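Local coordinates for protein 5-carboxyvanillate decarboxylase (Sphingomonas paucimobilis, PDB 4L6D) that probably catalyses the decarboxylation of 5-carboxyvanillate to vanillate at a manganese site within an amidohydrolase-type barrel, at residues Trp235-Arg238 and Leu239-His243; Leu255-Pro259 and Ser260-Arg264. One frame throughout, in Å; residues are numbered along the deposited sequence.

Interaction 1 of 2, residues Trp235-Arg238 and Leu239-His243; sequences WLWR and LDYMH. With VNL (4-hydroxy-3-methoxybenzoate), chain L.
Trp237 and Tyr241 stand one helical turn apart near the start of helix 236-249, an i to i+4 aromatic pair in a connection of the amidohydrolase barrel. Both carry CG anti to the backbone N (chi1 -166° and -176°), which makes the two side chains lie alongside each other and point the same way. From CB outward, the tryptophan first meets the bound vanillate (VNL): Trp237 CB lies 3.8 Å from VNL CO1. At the pyrrole end, CD1 comes within 3.6 Å of VNL CO2, so the ligand ring meets the indole at its edge. The benzo end turns to Tyr241: Trp237 CZ3 is 3.6 Å from Tyr241 CB, which sits over the indole face as a CH-pi donor, and Trp237 CH2 reaches Tyr241 CD1 at 3.7 Å. The two rings are almost parallel, 12° between planes, but slid so far apart that they barely overlap. Cutting the indole back to an alanine would probably leave Tyr241 CB without its aromatic neighbour and remove the CD1 contact at the ligand ring, keeping only that of CB. The second subunit packs here too, its Gly273 on Trp237 and its Pro302 on Tyr241. One residue further on, Arg238 and Met242 repeat the i to i+4 spacing: Met242 N donates to Arg238 O at 2.9 Å, and Met242 CE stands 4.0 Å from Arg238 NH1.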
ATOM      1  N   TRP A 235       2.095   4.041   6.872  1.00  4.72           N
ATOM      2  CA  TRP A 235       0.712   4.539   6.931  1.00  4.86           C
ATOM      3  C   TRP A 235       0.167   4.806   8.339  1.00  5.53           C
ATOM      4  O   TRP A 235      -1.014   5.131   8.487  1.00  6.53           O
ATOM      5  CB  TRP A 235      -0.243   3.547   6.261  1.00  5.17           C
ATOM      6  CG  TRP A 235      -0.150   3.405   4.762  1.00  5.27           C
ATOM      7  CD1 TRP A 235       0.432   2.381   4.059  1.00  5.64           C
ATOM      8  CD2 TRP A 235      -0.716   4.287   3.781  1.00  4.79           C
ATOM      9  NE1 TRP A 235       0.276   2.586   2.710  1.00  4.78           N
ATOM     10  CE2 TRP A 235      -0.435   3.737   2.510  1.00  4.64           C
ATOM     11  CE3 TRP A 235      -1.434   5.485   3.854  1.00  4.90           C
ATOM     12  CZ2 TRP A 235      -0.830   4.350   1.324  1.00  6.77           C
ATOM     13  CZ3 TRP A 235      -1.827   6.100   2.664  1.00  5.13           C
ATOM     14  CH2 TRP A 235      -1.525   5.524   1.417  1.00  5.11           C
ATOM     15  N   LEU A 236       0.991   4.635   9.373  1.00  4.85           N
ATOM     16  CA  LEU A 236       0.491   4.677  10.754  1.00  4.59           C
ATOM     17  C   LEU A 236      -0.260   5.953  11.126  1.00  4.98           C
ATOM     18  O   LEU A 236      -1.306   5.897  11.769  1.00  5.04           O
ATOM     19  CB  LEU A 236       1.639   4.463  11.750  1.00  5.08           C
ATOM     20  CG  LEU A 236       2.348   3.104  11.662  1.00  7.77           C
ATOM     21  CD1 LEU A 236       3.471   3.031  12.689  1.00  9.08           C
ATOM     22  CD2 LEU A 236       1.378   1.925  11.823  1.00  7.45           C
ATOM     23  N   TRP A 237       0.283   7.103  10.746  1.00  5.46           N
ATOM     24  CA  TRP A 237      -0.361   8.358  11.143  1.00  5.17           C
ATOM     25  C   TRP A 237      -1.777   8.489  10.558  1.00  6.50           C
ATOM     26  O   TRP A 237      -2.726   8.858  11.257  1.00  5.56           O
ATOM     27  CB  TRP A 237       0.517   9.573  10.789  1.00  6.83           C
ATOM     28  CG  TRP A 237       0.050  10.822  11.466  1.00  7.07           C
ATOM     29  CD1 TRP A 237       0.462  11.304  12.676  1.00  9.12           C
ATOM     30  CD2 TRP A 237      -0.953  11.726  10.997  1.00  7.82           C
ATOM     31  NE1 TRP A 237      -0.215  12.459  12.981  1.00  9.26           N
ATOM     32  CE2 TRP A 237      -1.090  12.744  11.965  1.00  6.19           C
ATOM     33  CE3 TRP A 237      -1.746  11.780   9.848  1.00  7.28           C
ATOM     34  CZ2 TRP A 237      -1.991  13.799  11.822  1.00  8.33           C
ATOM     35  CZ3 TRP A 237      -2.636  12.830   9.705  1.00  7.22           C
ATOM     36  CH2 TRP A 237      -2.758  13.823  10.689  1.00  6.83           C
ATOM     37  N   ARG A 238      -1.913   8.163   9.279  1.00  6.51           N
ATOM     38  CA  ARG A 238      -3.193   8.247   8.581  1.00  6.29           C
ATOM     39  C   ARG A 238      -4.197   7.209   9.074  1.00  6.58           C
ATOM     40  O   ARG A 238      -5.378   7.507   9.211  1.00  5.69           O
ATOM     41  CB  ARG A 238      -2.944   8.084   7.083  1.00  5.95           C
ATOM     42  CG  ARG A 238      -4.163   8.217   6.166  1.00  6.82           C
ATOM     43  CD  ARG A 238      -3.654   8.756   4.844  1.00  6.04           C
ATOM     44  NE  ARG A 238      -4.591   8.763   3.719  1.00  5.92           N
ATOM     45  CZ  ARG A 238      -5.500   9.706   3.497  1.00  6.27           C
ATOM     46  NH1 ARG A 238      -5.692  10.686   4.377  1.00  7.19           N
ATOM     47  NH2 ARG A 238      -6.256   9.650   2.402  1.00  6.54           N
ATOM     48  N   LEU A 239      -3.727   5.990   9.343  1.00  5.17           N
ATOM     49  CA  LEU A 239      -4.592   4.976   9.943  1.00  5.18           C
ATOM     50  C   LEU A 239      -5.175   5.497  11.256  1.00  7.20           C
ATOM     51  O   LEU A 239      -6.371   5.352  11.509  1.00  7.99           O
ATOM     52  CB  LEU A 239      -3.812   3.680  10.187  1.00  5.93           C
ATOM     53  CG  LEU A 239      -3.524   2.834   8.940  1.00  4.72           C
ATOM     54  CD1 LEU A 239      -2.444   1.817   9.248  1.00  8.92           C
ATOM     55  CD2 LEU A 239      -4.795   2.131   8.470  1.00  6.68           C
ATOM     56  N   ASP A 240      -4.334   6.129  12.078  1.00  5.39           N
ATOM     57  CA  ASP A 240      -4.808   6.668  13.345  1.00  5.63           C
ATOM     58  C   ASP A 240      -5.726   7.865  13.107  1.00  5.97           C
ATOM     59  O   ASP A 240      -6.785   7.990  13.731  1.00  6.24           O
ATOM     60  CB  ASP A 240      -3.640   7.120  14.222  1.00  5.58           C
ATOM     61  CG  ASP A 240      -2.911   5.975  14.885  1.00  6.61           C
ATOM     62  OD1 ASP A 240      -3.370   4.826  14.785  1.00  7.39           O
ATOM     63  OD2 ASP A 240      -1.865   6.253  15.505  1.00  9.41           O
ATOM     64  N   TYR A 241      -5.313   8.770  12.226  1.00  6.09           N
ATOM     65  CA  TYR A 241      -6.101   9.976  12.022  1.00  7.16           C
ATOM     66  C   TYR A 241      -7.525   9.660  11.574  1.00  6.56           C
ATOM     67  O   TYR A 241      -8.488  10.245  12.079  1.00  7.26           O
ATOM     68  CB  TYR A 241      -5.456  10.990  11.050  1.00  6.41           C
ATOM     69  CG  TYR A 241      -6.331  12.223  11.002  1.00  7.03           C
ATOM     70  CD1 TYR A 241      -6.177  13.231  11.941  1.00  7.08           C
ATOM     71  CD2 TYR A 241      -7.390  12.328  10.090  1.00  8.10           C
ATOM     72  CE1 TYR A 241      -7.021  14.330  11.958  1.00  7.51           C
ATOM     73  CE2 TYR A 241      -8.236  13.421  10.102  1.00 10.00           C
ATOM     74  CZ  TYR A 241      -8.045  14.420  11.037  1.00  8.21           C
ATOM     75  OH  TYR A 241      -8.883  15.509  11.070  1.00 10.59           O
ATOM     76  N   MET A 242      -7.652   8.745  10.616  1.00  6.37           N
ATOM     77  CA  MET A 242      -8.948   8.484  10.004  1.00  6.59           C
ATOM     78  C   MET A 242      -9.805   7.490  10.780  1.00 10.04           C
ATOM     79  O   MET A 242     -10.946   7.238  10.407  1.00  7.39           O
ATOM     80  CB  MET A 242      -8.760   8.018   8.555  1.00  6.45           C
ATOM     81  CG  MET A 242      -8.331   9.151   7.611  1.00  7.56           C
ATOM     82  SD  MET A 242      -9.623  10.394   7.564  1.00  8.13           S
ATOM     83  CE  MET A 242      -8.891  11.718   6.578  1.00  9.64           C
ATOM     84  N   HIS A 243      -9.274   6.941  11.868  1.00  6.47           N
ATOM     85  CA  HIS A 243     -10.015   5.923  12.600  1.00  7.60           C
ATOM     86  C   HIS A 243     -11.333   6.447  13.185  1.00  9.64           C
ATOM     87  O   HIS A 243     -12.332   5.722  13.210  1.00  8.32           O
ATOM     88  CB  HIS A 243      -9.147   5.314  13.695  1.00  6.31           C
ATOM     89  CG  HIS A 243      -9.727   4.066  14.276  1.00  6.32           C
ATOM     90  ND1 HIS A 243      -9.864   3.869  15.633  1.00 10.18           N
ATOM     91  CD2 HIS A 243     -10.244   2.966  13.679  1.00  6.52           C
ATOM     92  CE1 HIS A 243     -10.411   2.685  15.848  1.00 12.17           C
ATOM     93  NE2 HIS A 243     -10.653   2.117  14.679  1.00  7.80           N
TER
HETATM   94  C1  VNL L 404       2.732   8.763  14.238  1.00 23.82           C
HETATM   95  CO1 VNL L 404       1.931   7.684  13.823  1.00 22.36           C
HETATM   96  CO2 VNL L 404       2.311   9.659  15.246  1.00 26.57           C
HETATM   97  CM1 VNL L 404       0.671   7.467  14.405  1.00 19.00           C
HETATM   98  CM2 VNL L 404       1.063   9.469  15.838  1.00 24.69           C
HETATM   99  OM  VNL L 404       0.545  10.270  16.824  1.00 20.64           O
HETATM  100  CZ  VNL L 404       0.219   8.343  15.401  1.00 26.00           C
HETATM  101  CC  VNL L 404       4.076   8.969  13.602  1.00 27.03           C
HETATM  102  CV  VNL L 404       1.303  11.378  17.340  1.00 20.75           C
HETATM  103  O1  VNL L 404       4.791   7.973  13.296  1.00 19.90           O
HETATM  104  O2  VNL L 404       4.434  10.158  13.401  1.00 24.03           O
HETATM  105  O3  VNL L 404      -1.040   8.283  15.953  1.00 29.61           O

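Interaction 2 of 2, residues Leu255-Pro259 and Ser260-Arg264; sequences LKLKP and SEYFR. With VNL (4-hydroxy-3-methoxybenzoate), chain L.
With CG beside their backbone N (chi1 -67° and -65°), Glu261 and Tyr262 both turn back from the first turn of helix 259-266 onto Leu257 and Lys258, the residues that lead into it. This is a helix N-terminus with Lys258 at the N-cap and Pro259 opening the first turn. Glu261 extends beyond CG and takes the Lys258 N-H on OE1 at 2.9 Å, nearly straight but from above the carboxylate plane. That is one half of a capping box, since the lysine side chain cannot return a bond; its methylenes run across the carboxylate instead. The Lys258 carbonyl serves the turn, accepting from Tyr262 N and, weakly, from Glu261 N.

Tyr262 meets the loop with one ring face and with its hydroxyl end. Leu257 CB lies over that face, 3.8 Å from the ring centroid as a CH-pi contact, while Leu255 CD1 packs on Tyr262 CE2 at 3.7 Å. Its hydroxyl, Tyr262 OH, accepts from Leu257 N at 2.9 Å and is also hydrogen-bonded to Asp216, whose other oxygen binds Lys256 N. The phenol and this aspartate together therefore tie the loop backbone down.

On the side of the helix facing the vanillate, Ser260 and Arg264 join one turn apart. Arg264 NH1 donates to Ser260 OG at 3.1 Å, with the hydroxyl tilted from the guanidinium plane; the same hydroxyl is also hydrogen-bonded to Asp240 of helix 236-249, and Arg264 NE is held by the Val286 carbonyl. The guanidinium meets the ligand with its edge, Arg264 NH2 3.7 Å from VNL CO1.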
ATOM      1  N   LEU A 255     -12.409   0.423  19.412  1.00  7.58           N
ATOM      2  CA  LEU A 255     -11.209  -0.299  19.808  1.00  7.79           C
ATOM      3  C   LEU A 255     -10.608   0.298  21.074  1.00  7.34           C
ATOM      4  O   LEU A 255     -10.747   1.494  21.344  1.00  8.63           O
ATOM      5  CB  LEU A 255     -10.165  -0.243  18.687  1.00  8.15           C
ATOM      6  CG  LEU A 255     -10.547  -0.750  17.291  1.00  8.97           C
ATOM      7  CD1 LEU A 255      -9.337  -0.704  16.369  1.00  9.18           C
ATOM      8  CD2 LEU A 255     -11.112  -2.167  17.386  1.00 10.81           C
ATOM      9  N   LYS A 256      -9.932  -0.542  21.849  1.00  6.97           N
ATOM     10  CA  LYS A 256      -9.301  -0.076  23.076  1.00  7.11           C
ATOM     11  C   LYS A 256      -8.117   0.848  22.786  1.00  7.40           C
ATOM     12  O   LYS A 256      -7.920   1.844  23.494  1.00  8.25           O
ATOM     13  CB  LYS A 256      -8.845  -1.277  23.908  1.00  8.40           C
ATOM     14  CG  LYS A 256      -8.216  -0.917  25.244  1.00 13.98           C
ATOM     15  CD  LYS A 256      -7.608  -2.174  25.887  1.00 18.26           C
ATOM     16  CE  LYS A 256      -6.924  -1.852  27.212  1.00 24.79           C
ATOM     17  NZ  LYS A 256      -7.891  -1.381  28.246  1.00 33.57           N
ATOM     18  N   LEU A 257      -7.348   0.523  21.747  1.00  6.64           N
ATOM     19  CA  LEU A 257      -6.146   1.274  21.390  1.00  6.25           C
ATOM     20  C   LEU A 257      -6.310   1.912  20.019  1.00  9.00           C
ATOM     21  O   LEU A 257      -7.280   1.643  19.306  1.00  7.41           O
ATOM     22  CB  LEU A 257      -4.925   0.351  21.337  1.00  7.65           C
ATOM     23  CG  LEU A 257      -4.631  -0.559  22.538  1.00  8.71           C
ATOM     24  CD1 LEU A 257      -3.386  -1.390  22.262  1.00  8.08           C
ATOM     25  CD2 LEU A 257      -4.466   0.230  23.822  1.00 13.72           C
ATOM     26  N   LYS A 258      -5.341   2.734  19.641  1.00  6.37           N
ATOM     27  CA  LYS A 258      -5.290   3.268  18.275  1.00  6.05           C
ATOM     28  C   LYS A 258      -4.722   2.209  17.327  1.00  6.05           C
ATOM     29  O   LYS A 258      -3.942   1.348  17.747  1.00  5.74           O
ATOM     30  CB  LYS A 258      -4.386   4.506  18.214  1.00  5.78           C
ATOM     31  CG  LYS A 258      -4.823   5.674  19.085  1.00  7.42           C
ATOM     32  CD  LYS A 258      -3.834   6.823  18.995  1.00 12.79           C
ATOM     33  CE  LYS A 258      -4.204   7.921  19.990  1.00 16.53           C
ATOM     34  NZ  LYS A 258      -3.171   8.998  20.078  1.00 25.77           N
ATOM     35  N   PRO A 259      -5.087   2.272  16.037  1.00  6.54           N
ATOM     36  CA  PRO A 259      -4.515   1.337  15.053  1.00  5.06           C
ATOM     37  C   PRO A 259      -2.988   1.187  15.136  1.00  6.22           C
ATOM     38  O   PRO A 259      -2.498   0.051  15.149  1.00  6.89           O
ATOM     39  CB  PRO A 259      -4.967   1.936  13.717  1.00  6.77           C
ATOM     40  CG  PRO A 259      -6.302   2.555  14.054  1.00  6.42           C
ATOM     41  CD  PRO A 259      -6.130   3.136  15.441  1.00  7.85           C
ATOM     42  N   SER A 260      -2.250   2.290  15.239  1.00  4.84           N
ATOM     43  CA  SER A 260      -0.789   2.217  15.257  1.00  6.34           C
ATOM     44  C   SER A 260      -0.300   1.580  16.548  1.00  6.90           C
ATOM     45  O   SER A 260       0.786   0.984  16.588  1.00  5.46           O
ATOM     46  CB  SER A 260      -0.157   3.602  15.082  1.00  6.42           C
ATOM     47  OG  SER A 260      -0.319   4.384  16.256  1.00  6.81           O
ATOM     48  N   GLU A 261      -1.103   1.700  17.604  1.00  5.41           N
ATOM     49  CA  GLU A 261      -0.754   1.074  18.877  1.00  6.86           C
ATOM     50  C   GLU A 261      -0.882  -0.444  18.832  1.00  4.90           C
ATOM     51  O   GLU A 261      -0.054  -1.143  19.411  1.00  5.43           O
ATOM     52  CB  GLU A 261      -1.538   1.691  20.044  1.00  5.35           C
ATOM     53  CG  GLU A 261      -1.131   3.143  20.287  1.00  6.12           C
ATOM     54  CD  GLU A 261      -2.079   3.918  21.183  1.00  6.27           C
ATOM     55  OE1 GLU A 261      -3.192   3.434  21.473  1.00  8.72           O
ATOM     56  OE2 GLU A 261      -1.702   5.038  21.604  1.00  9.28           O
ATOM     57  N   TYR A 262      -1.900  -0.957  18.143  1.00  4.88           N
ATOM     58  CA  TYR A 262      -1.918  -2.390  17.840  1.00  4.76           C
ATOM     59  C   TYR A 262      -0.716  -2.779  17.010  1.00  5.15           C
ATOM     60  O   TYR A 262      -0.120  -3.835  17.234  1.00  5.30           O
ATOM     61  CB  TYR A 262      -3.189  -2.809  17.096  1.00  6.58           C
ATOM     62  CG  TYR A 262      -4.407  -2.632  17.950  1.00  5.11           C
ATOM     63  CD1 TYR A 262      -4.625  -3.453  19.053  1.00  5.28           C
ATOM     64  CD2 TYR A 262      -5.310  -1.608  17.696  1.00  6.84           C
ATOM     65  CE1 TYR A 262      -5.722  -3.281  19.860  1.00  6.85           C
ATOM     66  CE2 TYR A 262      -6.416  -1.422  18.504  1.00  5.74           C
ATOM     67  CZ  TYR A 262      -6.618  -2.259  19.592  1.00  5.77           C
ATOM     68  OH  TYR A 262      -7.704  -2.077  20.419  1.00  7.33           O
ATOM     69  N   PHE A 263      -0.357  -1.955  16.027  1.00  4.75           N
ATOM     70  CA  PHE A 263       0.741  -2.356  15.170  1.00  4.14           C
ATOM     71  C   PHE A 263       2.029  -2.461  15.990  1.00  5.68           C
ATOM     72  O   PHE A 263       2.768  -3.428  15.855  1.00  5.43           O
ATOM     73  CB  PHE A 263       0.917  -1.428  13.960  1.00  4.54           C
ATOM     74  CG  PHE A 263       1.775  -2.039  12.896  1.00  5.15           C
ATOM     75  CD1 PHE A 263       1.243  -2.975  12.021  1.00  5.62           C
ATOM     76  CD2 PHE A 263       3.126  -1.766  12.834  1.00  5.43           C
ATOM     77  CE1 PHE A 263       2.029  -3.585  11.062  1.00  5.95           C
ATOM     78  CE2 PHE A 263       3.930  -2.376  11.871  1.00  5.84           C
ATOM     79  CZ  PHE A 263       3.377  -3.287  10.981  1.00  5.73           C
ATOM     80  N   ARG A 264       2.273  -1.507  16.882  1.00  4.71           N
ATOM     81  CA  ARG A 264       3.496  -1.569  17.673  1.00  4.42           C
ATOM     82  C   ARG A 264       3.424  -2.636  18.774  1.00  5.07           C
ATOM     83  O   ARG A 264       4.443  -3.254  19.095  1.00  7.60           O
ATOM     84  CB  ARG A 264       3.834  -0.202  18.285  1.00  5.33           C
ATOM     85  CG  ARG A 264       4.196   0.872  17.258  1.00  8.38           C
ATOM     86  CD  ARG A 264       4.632   2.178  17.940  1.00 10.46           C
ATOM     87  NE  ARG A 264       4.438   3.322  17.047  1.00 22.15           N
ATOM     88  CZ  ARG A 264       3.317   4.033  16.969  1.00 21.41           C
ATOM     89  NH1 ARG A 264       2.284   3.749  17.751  1.00 12.61           N
ATOM     90  NH2 ARG A 264       3.235   5.051  16.123  1.00 27.19           N
TER
HETATM   91  C1  VNL L 404       2.732   8.763  14.238  1.00 23.82           C
HETATM   92  CO1 VNL L 404       1.931   7.684  13.823  1.00 22.36           C
HETATM   93  CO2 VNL L 404       2.311   9.659  15.246  1.00 26.57           C
HETATM   94  CM1 VNL L 404       0.671   7.467  14.405  1.00 19.00           C
HETATM   95  CM2 VNL L 404       1.063   9.469  15.838  1.00 24.69           C
HETATM   96  OM  VNL L 404       0.545  10.270  16.824  1.00 20.64           O
HETATM   97  CZ  VNL L 404       0.219   8.343  15.401  1.00 26.00           C
HETATM   98  CC  VNL L 404       4.076   8.969  13.602  1.00 27.03           C
HETATM   99  CV  VNL L 404       1.303  11.378  17.340  1.00 20.75           C
HETATM  100  O1  VNL L 404       4.791   7.973  13.296  1.00 19.90           O
HETATM  101  O2  VNL L 404       4.434  10.158  13.401  1.00 24.03           O
HETATM  102  O3  VNL L 404      -1.040   8.283  15.953  1.00 29.61           O

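Interaction 1 comes first along the chain, near the start of helix 236-249; interaction 2 follows at the entry to helix 259-266, with their centres about 10 Å apart. Both lie in the long connection between parallel strands 223-225 and 267-270 of the barrel sheet. The helices are tied together where Asp240 OD2 meets Ser260 OG at 2.5 Å, a probable hydrogen bond, while His243 packs on Leu255 in the loop before the second helix. Between them they hold the same vanillate, in a pocket distinct from the one containing the manganese ligands His174 and Asp297. Interaction 1 also borders the second subunit, whereas no other protein chain of the assembly touches interaction 2.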